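Local coordinates for protein NADH kinase POS5 (Saccharomyces cerevisiae, PDB 3AFO) that phosphorylates NADH, and less readily NAD(+), with ATP in mitochondria, making it a key source of the cellular reductant NADPH, at residues A[129-134]-A[140-145]; A[197-202]-A[354-359]. All blocks are in the same frame, centred on the assembly; numbering follows the deposited sequence.

Interaction 1 (A[129-134]-A[140-145]); sequences HGVSMF and PPVLAF
The benzene ring of Phe134 has the pyrrolidine of Pro140 over one face, while Val131 O lies in the ring plane at the edge. Pro140 CD stands 3.5 Å from the centroid of the Phe134 ring and 16° off its normal, a CH-pi contact displaced toward the rim. The approach is closest at Phe134 CD1, 3.4 Å from Pro140 CD, whereas Pro140 CG leans over the far end of the ring, 3.7 Å from Phe134 CZ. The two side chains cross at about a right angle. With its CG anti to the carbonyl carbon (chi1 -59°), the Phe134 ring is carried toward the proline. Phe134 N donates to Val131 O at 2.8 Å, the same oxygen that lies at the ring edge.

A second, lighter touch lies three residues earlier. Val131 CG2 meets Val142 CG2 at 4.0 Å, methyl against methyl. In both valines this branch is the one beside the backbone N. No hydrogen bond joins the two segments; the contacts between them are apolar, and the four residues that touch are buried.

Helix 124-132 begins within the family's GGDGT motif and is the crossover of a beta-alpha-beta unit whose two parallel strands are 117-122 and 142-146. The contact packs Val131 of the helix on Val142 of the second strand, and Phe134 on Pro140 in the connection between them; Leu118 of the first strand also touches Val131. Val112 of helix 108-114 touches Phe134, and Arg180 of strand 174-186 hydrogen-bonds Phe134 O.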
loop_
_atom_site.group_PDB
_atom_site.type_symbol
_atom_site.label_atom_id
_atom_site.label_comp_id
_atom_site.label_asym_id
_atom_site.label_seq_id
_atom_site.Cartn_x
_atom_site.Cartn_y
_atom_site.Cartn_z
ATOM N N HIS A 129 -27.002 13.178 -4.199
ATOM C CA HIS A 129 -27.755 14.137 -5.016
ATOM C C HIS A 129 -28.837 14.864 -4.214
ATOM O O HIS A 129 -29.062 16.053 -4.423
ATOM C CB HIS A 129 -28.366 13.468 -6.258
ATOM C CG HIS A 129 -27.384 12.673 -7.065
ATOM N ND1 HIS A 129 -27.765 11.622 -7.875
ATOM C CD2 HIS A 129 -26.035 12.761 -7.174
ATOM C CE1 HIS A 129 -26.695 11.108 -8.459
ATOM N NE2 HIS A 129 -25.632 11.775 -8.045
ATOM N N GLY A 130 -29.483 14.155 -3.292
ATOM C CA GLY A 130 -30.496 14.756 -2.422
ATOM C C GLY A 130 -29.935 15.844 -1.524
ATOM O O GLY A 130 -30.454 16.953 -1.475
ATOM N N VAL A 131 -28.854 15.528 -0.822
ATOM C CA VAL A 131 -28.181 16.496 0.042
ATOM C C VAL A 131 -27.618 17.671 -0.781
ATOM O O VAL A 131 -27.683 18.834 -0.358
ATOM C CB VAL A 131 -27.091 15.804 0.887
ATOM C CG1 VAL A 131 -26.206 16.826 1.608
ATOM C CG2 VAL A 131 -27.739 14.859 1.881
ATOM N N SER A 132 -27.117 17.353 -1.970
ATOM C CA SER A 132 -26.537 18.324 -2.892
ATOM C C SER A 132 -27.455 19.506 -3.197
ATOM O O SER A 132 -26.985 20.625 -3.430
ATOM C CB SER A 132 -26.178 17.625 -4.199
ATOM O OG SER A 132 -25.467 18.497 -5.029
ATOM N N MET A 133 -28.759 19.239 -3.224
ATOM C CA MET A 133 -29.775 20.280 -3.387
ATOM C C MET A 133 -29.680 21.375 -2.333
ATOM O O MET A 133 -29.934 22.534 -2.634
ATOM C CB MET A 133 -31.170 19.664 -3.311
ATOM C CG MET A 133 -31.897 19.550 -4.623
ATOM S SD MET A 133 -33.660 19.578 -4.231
ATOM C CE MET A 133 -34.384 19.731 -5.853
ATOM N N PHE A 134 -29.324 20.999 -1.107
ATOM C CA PHE A 134 -29.283 21.923 0.034
ATOM C C PHE A 134 -27.900 22.550 0.261
ATOM O O PHE A 134 -27.560 22.948 1.392
ATOM C CB PHE A 134 -29.754 21.205 1.301
ATOM C CG PHE A 134 -31.151 20.656 1.201
ATOM C CD1 PHE A 134 -32.244 21.434 1.574
ATOM C CD2 PHE A 134 -31.378 19.369 0.718
ATOM C CE1 PHE A 134 -33.549 20.933 1.474
ATOM C CE2 PHE A 134 -32.684 18.856 0.617
ATOM C CZ PHE A 134 -33.771 19.648 0.999
ATOM N N PRO A 140 -31.784 19.645 5.943
ATOM C CA PRO A 140 -32.702 18.982 6.862
ATOM C C PRO A 140 -32.156 17.592 7.213
ATOM O O PRO A 140 -31.316 17.071 6.478
ATOM C CB PRO A 140 -33.988 18.855 6.037
ATOM C CG PRO A 140 -33.539 18.900 4.615
ATOM C CD PRO A 140 -32.360 19.813 4.598
ATOM N N PRO A 141 -32.638 16.990 8.317
ATOM C CA PRO A 141 -32.280 15.617 8.669
ATOM C C PRO A 141 -32.543 14.669 7.502
ATOM O O PRO A 141 -33.473 14.899 6.714
ATOM C CB PRO A 141 -33.227 15.297 9.825
ATOM C CG PRO A 141 -33.612 16.623 10.384
ATOM C CD PRO A 141 -33.588 17.585 9.275
ATOM N N VAL A 142 -31.724 13.625 7.390
ATOM C CA VAL A 142 -31.779 12.705 6.245
ATOM C C VAL A 142 -32.141 11.291 6.689
ATOM O O VAL A 142 -31.450 10.687 7.516
ATOM C CB VAL A 142 -30.431 12.674 5.470
ATOM C CG1 VAL A 142 -30.527 11.761 4.236
ATOM C CG2 VAL A 142 -30.013 14.083 5.054
ATOM N N LEU A 143 -33.233 10.775 6.134
ATOM C CA LEU A 143 -33.707 9.426 6.425
ATOM C C LEU A 143 -33.505 8.592 5.176
ATOM O O LEU A 143 -34.138 8.837 4.150
ATOM C CB LEU A 143 -35.200 9.427 6.819
ATOM C CG LEU A 143 -35.816 8.056 7.152
ATOM C CD1 LEU A 143 -34.995 7.302 8.186
ATOM C CD2 LEU A 143 -37.300 8.152 7.590
ATOM N N ALA A 144 -32.612 7.607 5.276
ATOM C CA ALA A 144 -32.110 6.934 4.095
ATOM C C ALA A 144 -32.489 5.450 4.084
ATOM O O ALA A 144 -32.121 4.695 4.991
ATOM C CB ALA A 144 -30.591 7.122 3.994
ATOM N N PHE A 145 -33.239 5.048 3.062
ATOM C CA PHE A 145 -33.636 3.647 2.893
ATOM C C PHE A 145 -32.948 3.021 1.695
ATOM O O PHE A 145 -32.981 3.568 0.597
ATOM C CB PHE A 145 -35.150 3.522 2.692
ATOM C CG PHE A 145 -35.961 3.911 3.897
ATOM C CD1 PHE A 145 -36.065 3.059 4.986
ATOM C CD2 PHE A 145 -36.657 5.120 3.917
ATOM C CE1 PHE A 145 -36.835 3.412 6.100
ATOM C CE2 PHE A 145 -37.427 5.476 5.015
ATOM C CZ PHE A 145 -37.514 4.626 6.110
#

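Interaction 2 (A[197-202]-A[354-359]); sequences HAMNDI and IYCVAK. With NAI (1,4-dihydronicotinamide adenine dinucleotide), chain C.
Met199 reaches across to Ile354 and Cys356 with a fully extended side chain. Its CB lies 3.8 Å from Ile354 CD1, and CG, anti to the backbone N (chi1 171°), comes to 3.7 Å from the same methyl. SD passes that methyl too, at 3.8 Å from Ile354 CD1. Beyond the sulfur, CE ends 4.2 Å from Cys356 SG, a looser apolar contact. Three successive atoms of the methionine thus ride on one isoleucine methyl, the two side chains crossing at about a right angle; Ile127 and Leu128 of helix 124-132 pack on Met199 as well.

Met199 opens the short turn between strands 194-198 and 201-205, where Asn200 and Asp201 form the NE/D motif of NAD kinases. Asp304 holds this turn, its carboxylate accepting from the backbone N atoms of Met199, Asn200 and Asp201. The same turn meets the bound NADH. Asp201 sits beside the diol of the nicotinamide ribose, its OD1 2.7 Å from NADH O3D and its OD2 close to NADH O2D. The side-chain amide of Asn200 reaches the adenine edge that carries N6A and N7A, and its CB passes 3.4 Å from NADH O3D. An alanine here would lack the amide, so that edge of the adenine would probably lose its polar mate and the base be held less firmly in the folded dinucleotide. On the opposite segment, Ile354 and Cys356 alternate with Tyr355 along strand 354-357; Tyr355 stacks on Phe24 and meets His177, while Cys356 packs on Arg178 of strand 174-186.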
loop_
_atom_site.group_PDB
_atom_site.type_symbol
_atom_site.label_atom_id
_atom_site.label_comp_id
_atom_site.label_asym_id
_atom_site.label_seq_id
_atom_site.Cartn_x
_atom_site.Cartn_y
_atom_site.Cartn_z
ATOM N N HIS A 197 -20.726 22.169 -2.718
ATOM C CA HIS A 197 -20.669 21.534 -1.416
ATOM C C HIS A 197 -20.588 20.019 -1.550
ATOM O O HIS A 197 -21.268 19.429 -2.389
ATOM C CB HIS A 197 -21.874 21.954 -0.582
ATOM C CG HIS A 197 -21.943 23.432 -0.350
ATOM N ND1 HIS A 197 -22.359 24.318 -1.320
ATOM C CD2 HIS A 197 -21.623 24.179 0.732
ATOM C CE1 HIS A 197 -22.298 25.550 -0.844
ATOM N NE2 HIS A 197 -21.857 25.492 0.399
ATOM N N ALA A 198 -19.742 19.408 -0.724
ATOM C CA ALA A 198 -19.435 17.981 -0.835
ATOM C C ALA A 198 -19.690 17.232 0.456
ATOM O O ALA A 198 -19.229 17.634 1.525
ATOM C CB ALA A 198 -17.984 17.768 -1.289
ATOM N N MET A 199 -20.401 16.115 0.340
ATOM C CA MET A 199 -20.604 15.209 1.462
ATOM C C MET A 199 -19.526 14.110 1.479
ATOM O O MET A 199 -19.089 13.674 2.549
ATOM C CB MET A 199 -21.998 14.594 1.341
ATOM C CG MET A 199 -22.311 13.498 2.283
ATOM S SD MET A 199 -24.074 13.129 2.177
ATOM C CE MET A 199 -24.162 11.956 3.511
ATOM N N ASN A 200 -19.135 13.673 0.285
ATOM C CA ASN A 200 -18.128 12.631 0.082
ATOM C C ASN A 200 -16.769 13.233 -0.211
ATOM O O ASN A 200 -15.814 13.098 0.574
ATOM C CB ASN A 200 -18.511 11.771 -1.123
ATOM C CG ASN A 200 -19.006 10.392 -0.760
ATOM O OD1 ASN A 200 -19.186 9.560 -1.657
ATOM N ND2 ASN A 200 -19.227 10.125 0.523
ATOM N N ASP A 201 -16.674 13.868 -1.371
ATOM C CA ASP A 201 -15.386 14.281 -1.872
ATOM C C ASP A 201 -15.404 15.315 -2.972
ATOM O O ASP A 201 -16.433 15.575 -3.609
ATOM C CB ASP A 201 -14.589 13.050 -2.343
ATOM C CG ASP A 201 -15.414 12.092 -3.192
ATOM O OD1 ASP A 201 -16.302 12.536 -3.967
ATOM O OD2 ASP A 201 -15.148 10.873 -3.090
ATOM N N ILE A 202 -14.225 15.889 -3.184
ATOM C CA ILE A 202 -13.932 16.748 -4.304
ATOM C C ILE A 202 -12.716 16.132 -4.971
ATOM O O ILE A 202 -11.703 15.865 -4.299
ATOM C CB ILE A 202 -13.613 18.176 -3.827
ATOM C CG1 ILE A 202 -14.859 18.773 -3.155
ATOM C CG2 ILE A 202 -13.117 19.056 -5.013
ATOM C CD1 ILE A 202 -14.572 19.630 -1.924
ATOM N N ILE A 354 -24.491 17.679 7.998
ATOM C CA ILE A 354 -25.579 16.822 7.560
ATOM C C ILE A 354 -25.888 15.848 8.679
ATOM O O ILE A 354 -24.991 15.166 9.167
ATOM C CB ILE A 354 -25.170 16.009 6.310
ATOM C CG1 ILE A 354 -24.796 16.945 5.161
ATOM C CG2 ILE A 354 -26.277 15.049 5.890
ATOM C CD1 ILE A 354 -23.802 16.342 4.191
ATOM N N TYR A 355 -27.156 15.766 9.074
ATOM C CA TYR A 355 -27.566 14.832 10.109
ATOM C C TYR A 355 -28.328 13.663 9.510
ATOM O O TYR A 355 -29.416 13.836 8.940
ATOM C CB TYR A 355 -28.397 15.523 11.187
ATOM C CG TYR A 355 -27.633 16.542 12.002
ATOM C CD1 TYR A 355 -27.156 16.227 13.275
ATOM C CD2 TYR A 355 -27.388 17.820 11.501
ATOM C CE1 TYR A 355 -26.461 17.163 14.029
ATOM C CE2 TYR A 355 -26.690 18.756 12.244
ATOM C CZ TYR A 355 -26.232 18.422 13.507
ATOM O OH TYR A 355 -25.537 19.354 14.245
ATOM N N CYS A 356 -27.749 12.474 9.646
ATOM C CA CYS A 356 -28.325 11.270 9.082
ATOM C C CYS A 356 -28.875 10.421 10.208
ATOM O O CYS A 356 -28.142 10.055 11.126
ATOM C CB CYS A 356 -27.268 10.485 8.290
ATOM S SG CYS A 356 -26.528 11.423 6.953
ATOM N N VAL A 357 -30.176 10.144 10.148
ATOM C CA VAL A 357 -30.819 9.199 11.059
ATOM C C VAL A 357 -30.026 7.893 11.070
ATOM O O VAL A 357 -29.755 7.317 10.013
ATOM C CB VAL A 357 -32.279 8.916 10.634
ATOM C CG1 VAL A 357 -32.963 7.941 11.601
ATOM C CG2 VAL A 357 -33.063 10.218 10.562
ATOM N N ALA A 358 -29.666 7.457 12.275
ATOM C CA ALA A 358 -28.906 6.232 12.505
ATOM C C ALA A 358 -29.795 5.099 13.018
ATOM O O ALA A 358 -30.826 5.342 13.659
ATOM C CB ALA A 358 -27.788 6.505 13.500
ATOM N N LYS A 359 -29.370 3.862 12.765
ATOM C CA LYS A 359 -30.118 2.674 13.187
ATOM C C LYS A 359 -29.766 2.202 14.603
ATOM O O LYS A 359 -30.654 1.928 15.412
ATOM C CB LYS A 359 -29.911 1.537 12.189
ATOM C CG LYS A 359 -30.778 0.310 12.467
ATOM C CD LYS A 359 -30.688 -0.685 11.336
ATOM C CE LYS A 359 -31.452 -1.948 11.685
ATOM N NZ LYS A 359 -31.152 -3.026 10.717
HETATM P PA NAI C . -21.294 5.618 -8.387
HETATM O O1A NAI C . -22.431 4.641 -8.316
HETATM O O2A NAI C . -20.556 5.708 -9.828
HETATM O O5B NAI C . -20.131 5.249 -7.409
HETATM C C5B NAI C . -20.483 4.904 -6.157
HETATM C C4B NAI C . -19.850 3.604 -5.815
HETATM O O4B NAI C . -19.134 4.006 -4.617
HETATM C C3B NAI C . -21.088 2.827 -5.380
HETATM O O3B NAI C . -20.757 1.443 -5.249
HETATM C C2B NAI C . -21.361 3.464 -4.016
HETATM O O2B NAI C . -22.058 2.581 -3.146
HETATM C C1B NAI C . -19.947 3.660 -3.472
HETATM N N9A NAI C . -19.894 4.786 -2.497
HETATM C C8A NAI C . -20.235 6.062 -2.706
HETATM N N7A NAI C . -20.046 6.758 -1.572
HETATM C C5A NAI C . -19.559 5.925 -0.651
HETATM C C6A NAI C . -19.166 6.057 0.682
HETATM N N6A NAI C . -19.218 7.234 1.338
HETATM N N1A NAI C . -18.722 4.957 1.323
HETATM C C2A NAI C . -18.649 3.777 0.727
HETATM N N3A NAI C . -19.014 3.620 -0.538
HETATM C C4A NAI C . -19.473 4.669 -1.243
HETATM O O3 NAI C . -21.754 7.183 -8.080
HETATM P PN NAI C . -22.559 7.617 -6.759
HETATM O O1N NAI C . -23.210 6.418 -6.137
HETATM O O2N NAI C . -23.299 8.830 -7.167
HETATM O O5D NAI C . -21.418 8.077 -5.683
HETATM C C5D NAI C . -20.470 9.075 -6.020
HETATM C C4D NAI C . -19.107 8.682 -5.470
HETATM O O4D NAI C . -18.545 7.726 -6.399
HETATM C C3D NAI C . -18.091 9.812 -5.516
HETATM O O3D NAI C . -18.234 10.677 -4.381
HETATM C C2D NAI C . -16.763 9.022 -5.465
HETATM O O2D NAI C . -16.289 8.958 -4.111
HETATM C C1D NAI C . -17.196 7.601 -5.932
HETATM N N1N NAI C . -16.310 7.204 -7.038
HETATM C C2N NAI C . -15.472 6.116 -6.822
HETATM C C3N NAI C . -14.590 5.690 -7.801
HETATM C C7N NAI C . -13.696 4.460 -7.500
HETATM O O7N NAI C . -12.917 3.996 -8.330
HETATM N N7N NAI C . -13.845 3.944 -6.296
HETATM C C4N NAI C . -14.551 6.371 -9.025
HETATM C C5N NAI C . -15.390 7.480 -9.262
HETATM C C6N NAI C . -16.273 7.914 -8.271
#

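Both interactions are buried and apolar, and neither has a hydrogen bond across its segments. Interaction 1 is local, joining consecutive elements of the N-terminal domain, and combines a proline over an aromatic face with a valine–valine methyl contact. Interaction 2 brings together segments more than 150 residues apart, using aliphatic and sulfur atoms beside a turn that binds NADH. They share a border: Val131 CG1 packs 3.6 Å from Ile354 CD1, so this isoleucine methyl touches helix 124-132 as well as Met199. Strand 354-357 also pairs with strand 142-146, Val142 N lying 2.8 Å from Tyr355 O. Segment 354-359 thus touches both the 142-146 strand with helix 124-132 and the turn that meets NADH.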